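PDB 4PE3: TRAP dicarboxylate transporter-DctP subunit from Rhodobacter sphaeroides, which probably captures a small organic acid in the periplasm and delivers it to a TRAP-type membrane transporter. Local coordinates for residues R102-G107 with G321-A326; E178-N183 with G314-V319; E79-I84 with S97-R102; I109-G114 with F237-L242. One frame throughout, in Å; residues are numbered along the deposited sequence.

Contact 1 of 4, residues R102-G107 with G321-A326; sequences RDPAFG and GQSEMA
Two helix N-termini meet here through their N-caps, Asp103 ahead of helix 104-110 and Ser323 ahead of helix 324-339, and the two caps are hydrogen-bonded to each other. Ser323 OG donates to Asp103 OD1 over 2.7 Å, approaching on the syn side and 18° out of the carboxylate plane. The same oxygen offers its anti lone pair to its own helix, Ala105 N lying 2.9 Å from Asp103 OD1. Ser323 OG in turn accepts from Ala326 N at 2.9 Å, so its hydroxyl passes the chain of bonds from one helix start to the other. Asp103 OD2 receives a water that also accepts from Met325 N. An aspartate suits the spot because it is short, has two acceptors and faces two helix N-termini, which would probably favour its charged form. With an alanine here, Ala105 N and the hydroxyl of Ser323 would probably be left without their shared acceptor, and the water on Met325 N would lose its link to helix 104-110. The small methyl of Ala105 lets the chains close in: Ala105 CB sits 3.7 Å from the CB methylene of Met325, a selenomethionine bending off toward helix 131-139, and 4.2 Å from Ala326 CB. Pro104, with no N-H needing a partner, lays its CB 3.6 Å from Gln322 OE1. The whole is an N-cap arrangement made twice, on adjoining helices sharing one bond.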
loop_
_atom_site.group_PDB
_atom_site.type_symbol
_atom_site.label_atom_id
_atom_site.label_comp_id
_atom_site.label_asym_id
_atom_site.label_seq_id
_atom_site.Cartn_x
_atom_site.Cartn_y
_atom_site.Cartn_z
ATOM N N ARG A 102 -5.378 -7.610 15.141
ATOM C CA ARG A 102 -6.793 -7.905 15.362
ATOM C C ARG A 102 -7.237 -9.139 14.609
ATOM O O ARG A 102 -8.054 -9.906 15.109
ATOM C CB ARG A 102 -7.675 -6.731 14.928
ATOM C CG ARG A 102 -7.361 -5.440 15.648
ATOM C CD ARG A 102 -8.371 -4.357 15.307
ATOM N NE ARG A 102 -8.033 -3.115 15.993
ATOM C CZ ARG A 102 -8.906 -2.196 16.389
ATOM N NH1 ARG A 102 -10.207 -2.356 16.173
ATOM N NH2 ARG A 102 -8.469 -1.105 17.004
ATOM N N ASP A 103 -6.738 -9.278 13.389
ATOM C CA ASP A 103 -7.072 -10.403 12.526
ATOM C C ASP A 103 -6.057 -10.447 11.404
ATOM O O ASP A 103 -5.769 -9.414 10.796
ATOM C CB ASP A 103 -8.471 -10.240 11.934
ATOM C CG ASP A 103 -8.989 -11.520 11.305
ATOM O OD1 ASP A 103 -8.411 -12.002 10.309
ATOM O OD2 ASP A 103 -10.002 -12.057 11.796
ATOM N N PRO A 104 -5.489 -11.633 11.121
ATOM C CA PRO A 104 -4.482 -11.646 10.045
ATOM C C PRO A 104 -5.020 -11.163 8.696
ATOM O O PRO A 104 -4.240 -10.804 7.810
ATOM C CB PRO A 104 -4.047 -13.110 9.951
ATOM C CG PRO A 104 -4.716 -13.838 11.088
ATOM C CD PRO A 104 -5.773 -12.965 11.680
ATOM N N ALA A 105 -6.335 -11.164 8.517
ATOM C CA ALA A 105 -6.929 -10.645 7.291
ATOM C C ALA A 105 -6.499 -9.210 7.019
ATOM O O ALA A 105 -6.387 -8.790 5.871
ATOM C CB ALA A 105 -8.447 -10.718 7.363
ATOM N N PHE A 106 -6.312 -8.434 8.085
ATOM C CA PHE A 106 -5.930 -7.041 7.925
ATOM C C PHE A 106 -4.577 -6.928 7.238
ATOM O O PHE A 106 -4.402 -6.086 6.355
ATOM C CB PHE A 106 -5.921 -6.312 9.281
ATOM C CG PHE A 106 -7.297 -5.956 9.805
ATOM C CD1 PHE A 106 -8.015 -4.912 9.244
ATOM C CD2 PHE A 106 -7.869 -6.671 10.848
ATOM C CE1 PHE A 106 -9.277 -4.583 9.716
ATOM C CE2 PHE A 106 -9.122 -6.344 11.324
ATOM C CZ PHE A 106 -9.816 -5.285 10.759
ATOM N N GLY A 107 -3.628 -7.761 7.655
ATOM C CA GLY A 107 -2.292 -7.745 7.069
ATOM C C GLY A 107 -2.329 -8.165 5.614
ATOM O O GLY A 107 -1.657 -7.583 4.744
ATOM N N GLY A 321 -5.273 -19.572 6.036
ATOM C CA GLY A 321 -5.666 -20.614 6.977
ATOM C C GLY A 321 -5.709 -20.146 8.429
ATOM O O GLY A 321 -6.154 -20.904 9.298
ATOM N N GLN A 322 -5.274 -18.914 8.696
ATOM C CA GLN A 322 -5.129 -18.423 10.067
ATOM C C GLN A 322 -6.413 -17.801 10.632
ATOM O O GLN A 322 -6.520 -17.607 11.840
ATOM C CB GLN A 322 -3.977 -17.421 10.166
ATOM C CG GLN A 322 -2.621 -18.009 9.769
ATOM C CD GLN A 322 -1.488 -17.011 9.875
ATOM O OE1 GLN A 322 -1.707 -15.839 10.156
ATOM N NE2 GLN A 322 -0.267 -17.475 9.637
ATOM N N SER A 323 -7.372 -17.472 9.769
ATOM C CA SER A 323 -8.661 -16.939 10.237
ATOM C C SER A 323 -9.712 -17.011 9.149
ATOM O O SER A 323 -9.391 -17.082 7.968
ATOM C CB SER A 323 -8.540 -15.476 10.684
ATOM O OG SER A 323 -8.644 -14.590 9.568
ATOM N N GLU A 324 -10.980 -16.991 9.546
ATOM C CA GLU A 324 -12.053 -17.047 8.573
ATOM C C GLU A 324 -11.998 -15.865 7.621
ATOM O O GLU A 324 -12.148 -16.037 6.409
ATOM C CB GLU A 324 -13.405 -17.068 9.275
ATOM C CG GLU A 324 -14.535 -17.471 8.356
ATOM C CD GLU A 324 -15.781 -17.840 9.123
ATOM O OE1 GLU A 324 -16.587 -16.934 9.423
ATOM O OE2 GLU A 324 -15.938 -19.026 9.448
HETATM N N MSE A 325 -11.792 -14.667 8.153
HETATM C CA MSE A 325 -11.746 -13.489 7.304
HETATM C C MSE A 325 -10.521 -13.491 6.385
HETATM O O MSE A 325 -10.579 -12.992 5.259
HETATM C CB MSE A 325 -11.763 -12.207 8.140
HETATM C CG MSE A 325 -13.122 -11.785 8.629
HETATM SE SE MSE A 325 -14.429 -11.709 7.191
HETATM C CE MSE A 325 -13.737 -10.301 6.137
ATOM N N ALA A 326 -9.410 -14.049 6.846
ATOM C CA ALA A 326 -8.235 -14.113 5.979
ATOM C C ALA A 326 -8.510 -15.015 4.781
ATOM O O ALA A 326 -8.119 -14.698 3.654
ATOM C CB ALA A 326 -7.009 -14.591 6.748
HETATM O O HOH W 1 -11.805 -14.008 11.042
#

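Contact 2 of 4, residues E178-N183 with G314-V319; sequences EGLIAN and GEWEKV
Leu180 meets Glu315 because its CG stands opposite the backbone N (chi1 -175°), which carries both methyl groups across to the other helix, while Glu315 bends at chi2 (-60°) and folds its carboxylate back beside Asn183. The two side chains run antiparallel alongside each other, so that Leu180 CD1 lies against the aliphatic Glu315 CB at 3.8 Å. Leu180 CD1 also approaches Val319 CG2 at 4.4 Å, and the other branch, CD2, reaches Trp316 CD1 obliquely at 4.3 Å. A branched leucine fits because one residue can touch three residues of one helix, Glu315, Trp316 and Val319. This is helix-to-helix packing between the start of helix 180-187 and the late turns of helix 302-320. The former is the helix of a beta-alpha-beta crossover joining the parallel neighbours 173-175 and 191-193, and it begins after the N-cap Gly179, whose positive phi would be strained for a residue with a side chain. Further along, Glu315 OE1 rests 3.4 Å from Asn183 CB, and Glu315 CG lies 3.7 Å from Asn183 O. The other carboxylate oxygen is taken by a neighbour on its own helix: Lys318 NZ stands 2.8 Å from Glu315 OE2 in a salt bridge, on the syn side and 22° out of the carboxylate plane. The bridge probably steadies the folded glutamate. Trp316 spends its indole N-H on Val113 O, while Val319 also packs on Pro104 and Leu108 of helix 104-110.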
loop_
_atom_site.group_PDB
_atom_site.type_symbol
_atom_site.label_atom_id
_atom_site.label_comp_id
_atom_site.label_asym_id
_atom_site.label_seq_id
_atom_site.Cartn_x
_atom_site.Cartn_y
_atom_site.Cartn_z
ATOM N N GLU A 178 10.317 -8.378 8.056
ATOM C CA GLU A 178 9.747 -9.536 8.728
ATOM C C GLU A 178 8.313 -9.786 8.293
ATOM O O GLU A 178 7.556 -8.842 8.103
ATOM C CB GLU A 178 9.681 -9.199 10.223
ATOM C CG GLU A 178 10.094 -10.259 11.157
ATOM C CD GLU A 178 10.469 -9.664 12.497
ATOM O OE1 GLU A 178 9.612 -9.546 13.385
ATOM O OE2 GLU A 178 11.626 -9.286 12.634
ATOM N N GLY A 179 7.929 -11.058 8.189
ATOM C CA GLY A 179 6.565 -11.405 7.841
ATOM C C GLY A 179 6.377 -11.788 6.383
ATOM O O GLY A 179 7.219 -12.442 5.776
ATOM N N LEU A 180 5.259 -11.371 5.816
ATOM C CA LEU A 180 4.868 -11.858 4.505
ATOM C C LEU A 180 5.880 -11.476 3.426
ATOM O O LEU A 180 6.143 -12.274 2.531
ATOM C CB LEU A 180 3.465 -11.365 4.156
ATOM C CG LEU A 180 2.870 -11.886 2.851
ATOM C CD1 LEU A 180 2.757 -13.415 2.831
ATOM C CD2 LEU A 180 1.504 -11.230 2.656
ATOM N N ILE A 181 6.477 -10.294 3.488
ATOM C CA ILE A 181 7.481 -9.944 2.474
ATOM C C ILE A 181 8.657 -10.917 2.509
ATOM O O ILE A 181 9.014 -11.499 1.483
ATOM C CB ILE A 181 7.972 -8.489 2.595
ATOM C CG1 ILE A 181 6.814 -7.550 2.284
ATOM C CG2 ILE A 181 9.120 -8.229 1.638
ATOM C CD1 ILE A 181 7.080 -6.094 2.662
ATOM N N ALA A 182 9.285 -11.101 3.667
ATOM C CA ALA A 182 10.373 -12.063 3.769
ATOM C C ALA A 182 9.924 -13.470 3.356
ATOM O O ALA A 182 10.686 -14.183 2.679
ATOM C CB ALA A 182 10.944 -12.091 5.177
ATOM N N ASN A 183 8.721 -13.877 3.770
ATOM C CA ASN A 183 8.266 -15.230 3.506
ATOM C C ASN A 183 8.051 -15.473 2.020
ATOM O O ASN A 183 8.360 -16.564 1.532
ATOM C CB ASN A 183 7.011 -15.542 4.314
ATOM C CG ASN A 183 7.295 -15.623 5.800
ATOM O OD1 ASN A 183 8.438 -15.811 6.214
ATOM N ND2 ASN A 183 6.254 -15.475 6.615
ATOM N N GLY A 314 1.150 -19.053 -2.668
ATOM C CA GLY A 314 1.404 -20.103 -1.701
ATOM C C GLY A 314 1.559 -19.554 -0.290
ATOM O O GLY A 314 1.151 -20.175 0.691
ATOM N N GLU A 315 2.141 -18.368 -0.180
ATOM C CA GLU A 315 2.270 -17.711 1.116
ATOM C C GLU A 315 0.961 -17.054 1.545
ATOM O O GLU A 315 0.625 -17.100 2.722
ATOM C CB GLU A 315 3.441 -16.724 1.138
ATOM C CG GLU A 315 4.778 -17.431 0.971
ATOM C CD GLU A 315 5.055 -18.444 2.070
ATOM O OE1 GLU A 315 4.954 -18.069 3.265
ATOM O OE2 GLU A 315 5.418 -19.596 1.743
ATOM N N TRP A 316 0.227 -16.448 0.611
ATOM C CA TRP A 316 -1.099 -15.916 0.965
ATOM C C TRP A 316 -1.973 -17.030 1.544
ATOM O O TRP A 316 -2.734 -16.786 2.486
ATOM C CB TRP A 316 -1.830 -15.303 -0.233
ATOM C CG TRP A 316 -1.112 -14.250 -1.022
ATOM C CD1 TRP A 316 -0.040 -13.473 -0.642
ATOM C CD2 TRP A 316 -1.404 -13.896 -2.373
ATOM N NE1 TRP A 316 0.315 -12.651 -1.668
ATOM C CE2 TRP A 316 -0.491 -12.894 -2.750
ATOM C CE3 TRP A 316 -2.350 -14.334 -3.306
ATOM C CZ2 TRP A 316 -0.493 -12.328 -4.021
ATOM C CZ3 TRP A 316 -2.350 -13.783 -4.562
ATOM C CH2 TRP A 316 -1.423 -12.782 -4.914
ATOM N N GLU A 317 -1.877 -18.234 0.977
ATOM C CA GLU A 317 -2.738 -19.338 1.387
ATOM C C GLU A 317 -2.433 -19.756 2.816
ATOM O O GLU A 317 -3.327 -20.158 3.546
ATOM C CB GLU A 317 -2.584 -20.537 0.442
ATOM C CG GLU A 317 -3.453 -21.735 0.848
ATOM C CD GLU A 317 -3.545 -22.799 -0.230
ATOM O OE1 GLU A 317 -2.591 -22.938 -1.021
ATOM O OE2 GLU A 317 -4.579 -23.497 -0.271
ATOM N N LYS A 318 -1.176 -19.660 3.230
ATOM C CA LYS A 318 -0.841 -19.966 4.619
ATOM C C LYS A 318 -1.508 -18.970 5.542
ATOM O O LYS A 318 -2.003 -19.328 6.609
ATOM C CB LYS A 318 0.669 -19.947 4.839
ATOM C CG LYS A 318 1.367 -21.057 4.096
ATOM C CD LYS A 318 2.876 -20.924 4.171
ATOM C CE LYS A 318 3.565 -21.958 3.305
ATOM N NZ LYS A 318 5.039 -21.837 3.440
ATOM N N VAL A 319 -1.529 -17.709 5.135
ATOM C CA VAL A 319 -2.157 -16.687 5.948
ATOM C C VAL A 319 -3.670 -16.914 5.956
ATOM O O VAL A 319 -4.316 -16.714 6.980
ATOM C CB VAL A 319 -1.818 -15.279 5.432
ATOM C CG1 VAL A 319 -2.567 -14.216 6.238
ATOM C CG2 VAL A 319 -0.302 -15.048 5.490
#

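Contact 3 of 4, residues E79-I84 with S97-R102; sequences ETPDAI and SYFAGR
Phe99 comes first along 97-102 to touch the other segment, setting one face of its ring against Pro81. Pro81 CD lies 3.5 Å from Phe99 CE1, and Pro81 CG sits over that face, while CB of Tyr98 covers the opposite face. Thr80 OG1 comes to the ring edge, near its plane, 3.9 Å from Phe99 CZ, with its polar partner elsewhere in His92. A flat ring suits this slot between a proline and a methylene. Helix 80-86 is the helix of a beta-alpha-beta crossover from strand 65-69 to strand 91-95, and the loop 97-102 follows that second strand. Pro81 fits the helix's first turn, where a missing N-H costs no helical bond. The chain then turns, Arg102 N bonding back to Phe99 O at 2.9 Å. With CG anti to the carbonyl carbon (chi1 -59°) and the chain straight out to NE, Arg102 spans the gap to helix 80-86. Its guanidinium lays one face on the same proline, Arg102 NH2 being 3.4 Å from Pro81 CG. Arg102 NH2 also forms a long salt bridge with Asp82 OD1 at 3.8 Å, the carboxylate and guanidinium planes 25° apart. Replacing the arginine by an alanine would probably leave Asp82 without this distant positive mate and uncover one side of Pro81. The guanidinium also makes a cation-pi interaction with Tyr142.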
loop_
_atom_site.group_PDB
_atom_site.type_symbol
_atom_site.label_atom_id
_atom_site.label_comp_id
_atom_site.label_asym_id
_atom_site.label_seq_id
_atom_site.Cartn_x
_atom_site.Cartn_y
_atom_site.Cartn_z
ATOM N N GLU A 79 -4.839 2.813 17.700
ATOM C CA GLU A 79 -6.089 2.878 18.451
ATOM C C GLU A 79 -7.091 3.824 17.816
ATOM O O GLU A 79 -8.107 4.149 18.415
ATOM C CB GLU A 79 -5.821 3.298 19.893
ATOM C CG GLU A 79 -4.901 2.351 20.656
ATOM C CD GLU A 79 -5.195 0.883 20.390
ATOM O OE1 GLU A 79 -6.379 0.483 20.447
ATOM O OE2 GLU A 79 -4.235 0.126 20.123
ATOM N N THR A 80 -6.824 4.266 16.592
ATOM C CA THR A 80 -7.787 5.129 15.938
ATOM C C THR A 80 -9.169 4.466 15.778
ATOM O O THR A 80 -10.169 5.159 15.898
ATOM C CB THR A 80 -7.282 5.725 14.622
ATOM O OG1 THR A 80 -6.736 4.701 13.780
ATOM C CG2 THR A 80 -6.198 6.774 14.872
ATOM N N PRO A 81 -9.239 3.131 15.526
ATOM C CA PRO A 81 -10.597 2.578 15.395
ATOM C C PRO A 81 -11.418 2.758 16.659
ATOM O O PRO A 81 -12.584 3.144 16.594
ATOM C CB PRO A 81 -10.356 1.084 15.088
ATOM C CG PRO A 81 -8.980 1.038 14.476
ATOM C CD PRO A 81 -8.205 2.124 15.216
ATOM N N ASP A 82 -10.816 2.472 17.802
ATOM C CA ASP A 82 -11.467 2.665 19.085
ATOM C C ASP A 82 -11.936 4.123 19.263
ATOM O O ASP A 82 -13.077 4.402 19.680
ATOM C CB ASP A 82 -10.485 2.266 20.194
ATOM C CG ASP A 82 -10.112 0.777 20.139
ATOM O OD1 ASP A 82 -10.966 -0.028 19.719
ATOM O OD2 ASP A 82 -8.974 0.401 20.509
ATOM N N ALA A 83 -11.046 5.057 18.947
ATOM C CA ALA A 83 -11.320 6.474 19.156
ATOM C C ALA A 83 -12.471 6.941 18.273
ATOM O O ALA A 83 -13.272 7.789 18.674
ATOM C CB ALA A 83 -10.077 7.291 18.871
ATOM N N ILE A 84 -12.535 6.395 17.071
ATOM C CA ILE A 84 -13.587 6.720 16.116
ATOM C C ILE A 84 -14.945 6.260 16.633
ATOM O O ILE A 84 -15.903 7.025 16.663
ATOM C CB ILE A 84 -13.299 6.087 14.740
ATOM C CG1 ILE A 84 -12.153 6.842 14.062
ATOM C CG2 ILE A 84 -14.533 6.147 13.845
ATOM C CD1 ILE A 84 -11.474 6.032 12.967
ATOM N N SER A 97 -2.481 -2.146 7.627
ATOM C CA SER A 97 -1.622 -3.181 8.174
ATOM C C SER A 97 -1.384 -3.014 9.677
ATOM O O SER A 97 -1.020 -3.981 10.349
ATOM C CB SER A 97 -0.285 -3.219 7.438
ATOM O OG SER A 97 0.535 -2.160 7.847
ATOM N N TYR A 98 -1.610 -1.814 10.199
ATOM C CA TYR A 98 -1.462 -1.577 11.631
ATOM C C TYR A 98 -2.365 -2.466 12.474
ATOM O O TYR A 98 -2.128 -2.664 13.669
ATOM C CB TYR A 98 -1.790 -0.126 11.955
ATOM C CG TYR A 98 -0.779 0.906 11.492
ATOM C CD1 TYR A 98 0.538 0.566 11.207
ATOM C CD2 TYR A 98 -1.155 2.228 11.347
ATOM C CE1 TYR A 98 1.457 1.538 10.796
ATOM C CE2 TYR A 98 -0.254 3.191 10.945
ATOM C CZ TYR A 98 1.042 2.837 10.665
ATOM O OH TYR A 98 1.928 3.816 10.268
ATOM N N PHE A 99 -3.391 -3.036 11.848
ATOM C CA PHE A 99 -4.404 -3.764 12.605
ATOM C C PHE A 99 -4.305 -5.271 12.419
ATOM O O PHE A 99 -5.230 -6.007 12.784
ATOM C CB PHE A 99 -5.782 -3.195 12.244
ATOM C CG PHE A 99 -5.829 -1.687 12.322
ATOM C CD1 PHE A 99 -5.613 -1.046 13.531
ATOM C CD2 PHE A 99 -6.075 -0.912 11.201
ATOM C CE1 PHE A 99 -5.614 0.342 13.612
ATOM C CE2 PHE A 99 -6.079 0.479 11.280
ATOM C CZ PHE A 99 -5.864 1.100 12.496
ATOM N N ALA A 100 -3.181 -5.734 11.873
ATOM C CA ALA A 100 -2.975 -7.165 11.668
ATOM C C ALA A 100 -3.079 -7.979 12.949
ATOM O O ALA A 100 -3.419 -9.166 12.912
ATOM C CB ALA A 100 -1.617 -7.404 11.004
ATOM N N GLY A 101 -2.811 -7.353 14.084
ATOM C CA GLY A 101 -2.987 -8.000 15.374
ATOM C C GLY A 101 -4.432 -8.371 15.679
ATOM O O GLY A 101 -4.696 -9.338 16.404
ATOM N N ARG A 102 -5.378 -7.610 15.141
ATOM C CA ARG A 102 -6.793 -7.905 15.362
ATOM C C ARG A 102 -7.237 -9.139 14.609
ATOM O O ARG A 102 -8.054 -9.906 15.109
ATOM C CB ARG A 102 -7.675 -6.731 14.928
ATOM C CG ARG A 102 -7.361 -5.440 15.648
ATOM C CD ARG A 102 -8.371 -4.357 15.307
ATOM N NE ARG A 102 -8.033 -3.115 15.993
ATOM C CZ ARG A 102 -8.906 -2.196 16.389
ATOM N NH1 ARG A 102 -10.207 -2.356 16.173
ATOM N NH2 ARG A 102 -8.469 -1.105 17.004
#

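Contact 4 of 4, residues I109-G114 with F237-L242; sequences IANPVG and FHSLPL
Asn111 reaches across to the loop 237-242, and from CB the chain turns CG away from the backbone N (chi1 -158°), which brings Asn111 CG to 3.7 Å from Leu240 N. There the amide divides. Its OD1 accepts from Leu240 N at 2.9 Å, nearly straight at 168°, with the donor tilted 34° from the carbonyl plane. Its ND2 gives a hydrogen to Ser239 OG at 3.0 Å, almost within the amide plane, so two bonds fix the rotation of the group. Asparagine suits because it serves a backbone donor and a hydroxyl acceptor at once. The residue is also the first to leave helix 104-110, and the segment beyond runs beside a connection from the lobe with the four-stranded sheet into strand 243-248 of the five-stranded sheet, consistent with the hinge-crossing chains of two-lobed solute-binding proteins. At one end Leu242 N donates to Ala110 O, 2.9 Å away, and a water links Ala110 O to Leu240 O. At the other Gly114 N donates to His238 O at 3.2 Å, from above the carbonyl plane, and Gly114 CA sends a CA-H...O contact to Phe237 O at 3.3 Å. The positive phi of Gly114 would jam a side chain against the preceding carbonyl. Val113 CG1 comes to the edge of the His238 ring, while His238 NE2 is held by Asp213, a ligand of a zinc site with Glu155 and Tyr214. The nearest side-chain atom of Ser239 is about 4 Å from a bound zinc ion.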
loop_
_atom_site.group_PDB
_atom_site.type_symbol
_atom_site.label_atom_id
_atom_site.label_comp_id
_atom_site.label_asym_id
_atom_site.label_seq_id
_atom_site.Cartn_x
_atom_site.Cartn_y
_atom_site.Cartn_z
ATOM N N ILE A 109 -4.982 -8.203 3.353
ATOM C CA ILE A 109 -5.626 -7.275 2.436
ATOM C C ILE A 109 -4.813 -5.970 2.296
ATOM O O ILE A 109 -4.821 -5.334 1.241
ATOM C CB ILE A 109 -7.079 -6.935 2.863
ATOM C CG1 ILE A 109 -7.831 -6.367 1.674
ATOM C CG2 ILE A 109 -7.121 -5.978 4.090
ATOM C CD1 ILE A 109 -9.323 -6.193 1.937
ATOM N N ALA A 110 -4.084 -5.591 3.344
ATOM C CA ALA A 110 -3.380 -4.314 3.338
ATOM C C ALA A 110 -2.194 -4.344 2.390
ATOM O O ALA A 110 -1.821 -3.335 1.781
ATOM C CB ALA A 110 -2.911 -3.962 4.725
ATOM N N ASN A 111 -1.569 -5.503 2.248
ATOM C CA ASN A 111 -0.426 -5.624 1.334
ATOM C C ASN A 111 -0.215 -7.076 0.963
ATOM O O ASN A 111 0.636 -7.761 1.549
ATOM C CB ASN A 111 0.828 -5.028 1.970
ATOM C CG ASN A 111 1.882 -4.637 0.948
ATOM O OD1 ASN A 111 1.743 -4.848 -0.242
ATOM N ND2 ASN A 111 2.967 -4.036 1.438
ATOM N N PRO A 112 -1.034 -7.568 0.039
ATOM C CA PRO A 112 -0.884 -8.956 -0.396
ATOM C C PRO A 112 0.306 -9.029 -1.336
ATOM O O PRO A 112 0.206 -8.733 -2.526
ATOM C CB PRO A 112 -2.193 -9.244 -1.112
ATOM C CG PRO A 112 -2.652 -7.897 -1.604
ATOM C CD PRO A 112 -2.168 -6.893 -0.611
ATOM N N VAL A 113 1.447 -9.307 -0.728
ATOM C CA VAL A 113 2.743 -9.172 -1.373
ATOM C C VAL A 113 2.733 -9.875 -2.717
ATOM O O VAL A 113 2.388 -11.050 -2.811
ATOM C CB VAL A 113 3.826 -9.754 -0.449
ATOM C CG1 VAL A 113 5.168 -9.792 -1.149
ATOM C CG2 VAL A 113 3.918 -8.958 0.848
ATOM N N GLY A 114 3.059 -9.135 -3.762
ATOM C CA GLY A 114 3.191 -9.677 -5.098
ATOM C C GLY A 114 1.958 -9.573 -5.989
ATOM O O GLY A 114 1.999 -9.854 -7.183
ATOM N N PHE A 237 7.272 -5.069 -7.922
ATOM C CA PHE A 237 6.475 -6.284 -8.067
ATOM C C PHE A 237 6.034 -6.873 -6.738
ATOM O O PHE A 237 5.522 -7.995 -6.721
ATOM C CB PHE A 237 7.252 -7.354 -8.863
ATOM C CG PHE A 237 8.590 -7.678 -8.283
ATOM C CD1 PHE A 237 8.702 -8.578 -7.254
ATOM C CD2 PHE A 237 9.740 -7.050 -8.751
ATOM C CE1 PHE A 237 9.919 -8.871 -6.695
ATOM C CE2 PHE A 237 10.962 -7.314 -8.178
ATOM C CZ PHE A 237 11.056 -8.217 -7.142
ATOM N N HIS A 238 6.185 -6.160 -5.620
ATOM C CA HIS A 238 5.918 -6.831 -4.362
ATOM C C HIS A 238 5.243 -6.074 -3.232
ATOM O O HIS A 238 4.627 -6.720 -2.390
ATOM C CB HIS A 238 7.172 -7.517 -3.840
ATOM C CG HIS A 238 7.999 -6.649 -2.962
ATOM N ND1 HIS A 238 8.857 -5.688 -3.449
ATOM C CD2 HIS A 238 8.072 -6.576 -1.614
ATOM C CE1 HIS A 238 9.415 -5.052 -2.435
ATOM N NE2 HIS A 238 8.966 -5.582 -1.310
ATOM N N SER A 239 5.322 -4.743 -3.161
ATOM C CA SER A 239 4.805 -4.026 -2.006
ATOM C C SER A 239 4.007 -2.789 -2.414
ATOM O O SER A 239 4.552 -1.867 -3.030
ATOM C CB SER A 239 5.931 -3.613 -1.079
ATOM O OG SER A 239 5.344 -2.937 0.034
ATOM N N LEU A 240 2.722 -2.765 -2.084
ATOM C CA LEU A 240 1.843 -1.673 -2.438
ATOM C C LEU A 240 0.866 -1.502 -1.270
ATOM O O LEU A 240 -0.213 -2.108 -1.266
ATOM C CB LEU A 240 1.114 -1.983 -3.751
ATOM C CG LEU A 240 0.514 -0.801 -4.516
ATOM C CD1 LEU A 240 0.143 -1.207 -5.955
ATOM C CD2 LEU A 240 -0.691 -0.267 -3.791
ATOM N N PRO A 241 1.243 -0.720 -0.251
ATOM C CA PRO A 241 0.419 -0.651 0.959
ATOM C C PRO A 241 -0.936 0.037 0.765
ATOM O O PRO A 241 -1.060 1.022 0.050
ATOM C CB PRO A 241 1.279 0.149 1.936
ATOM C CG PRO A 241 2.673 0.064 1.398
ATOM C CD PRO A 241 2.552 -0.070 -0.079
ATOM N N LEU A 242 -1.955 -0.503 1.427
ATOM C CA LEU A 242 -3.312 0.043 1.407
ATOM C C LEU A 242 -3.479 1.024 2.554
ATOM O O LEU A 242 -3.251 0.678 3.709
ATOM C CB LEU A 242 -4.335 -1.092 1.539
ATOM C CG LEU A 242 -5.803 -0.817 1.261
ATOM C CD1 LEU A 242 -6.583 -2.092 0.990
ATOM C CD2 LEU A 242 -6.408 -0.117 2.451
HETATM O O HOH W 2 -2.517 -3.421 -1.119
HETATM O O HOH W 3 4.069 -9.471 -9.118
#

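Overall arrangement
Helix 104-110 ties three of the contacts together: contact 1 uses its start, contact 4 its end, and contact 3 the loop leading into it, sharing Arg102 with contact 1. Contact 4 is the most central, about 6 Å from the chain's centre; the other three have centres 16 to 17 Å out. Contact 3 closes first along the chain; contacts 2 and 4, nested inside the loop closed by contact 1, have alternating segments and centres about 11 Å apart, and the two touch directly. Contact 3 lies within the lobe of the five-stranded sheet, contact 1 joins that lobe to helix 324-339, and contacts 2 and 4 reach helix 180-187 and the loop 237-242, probably near the hinge of this open apo form.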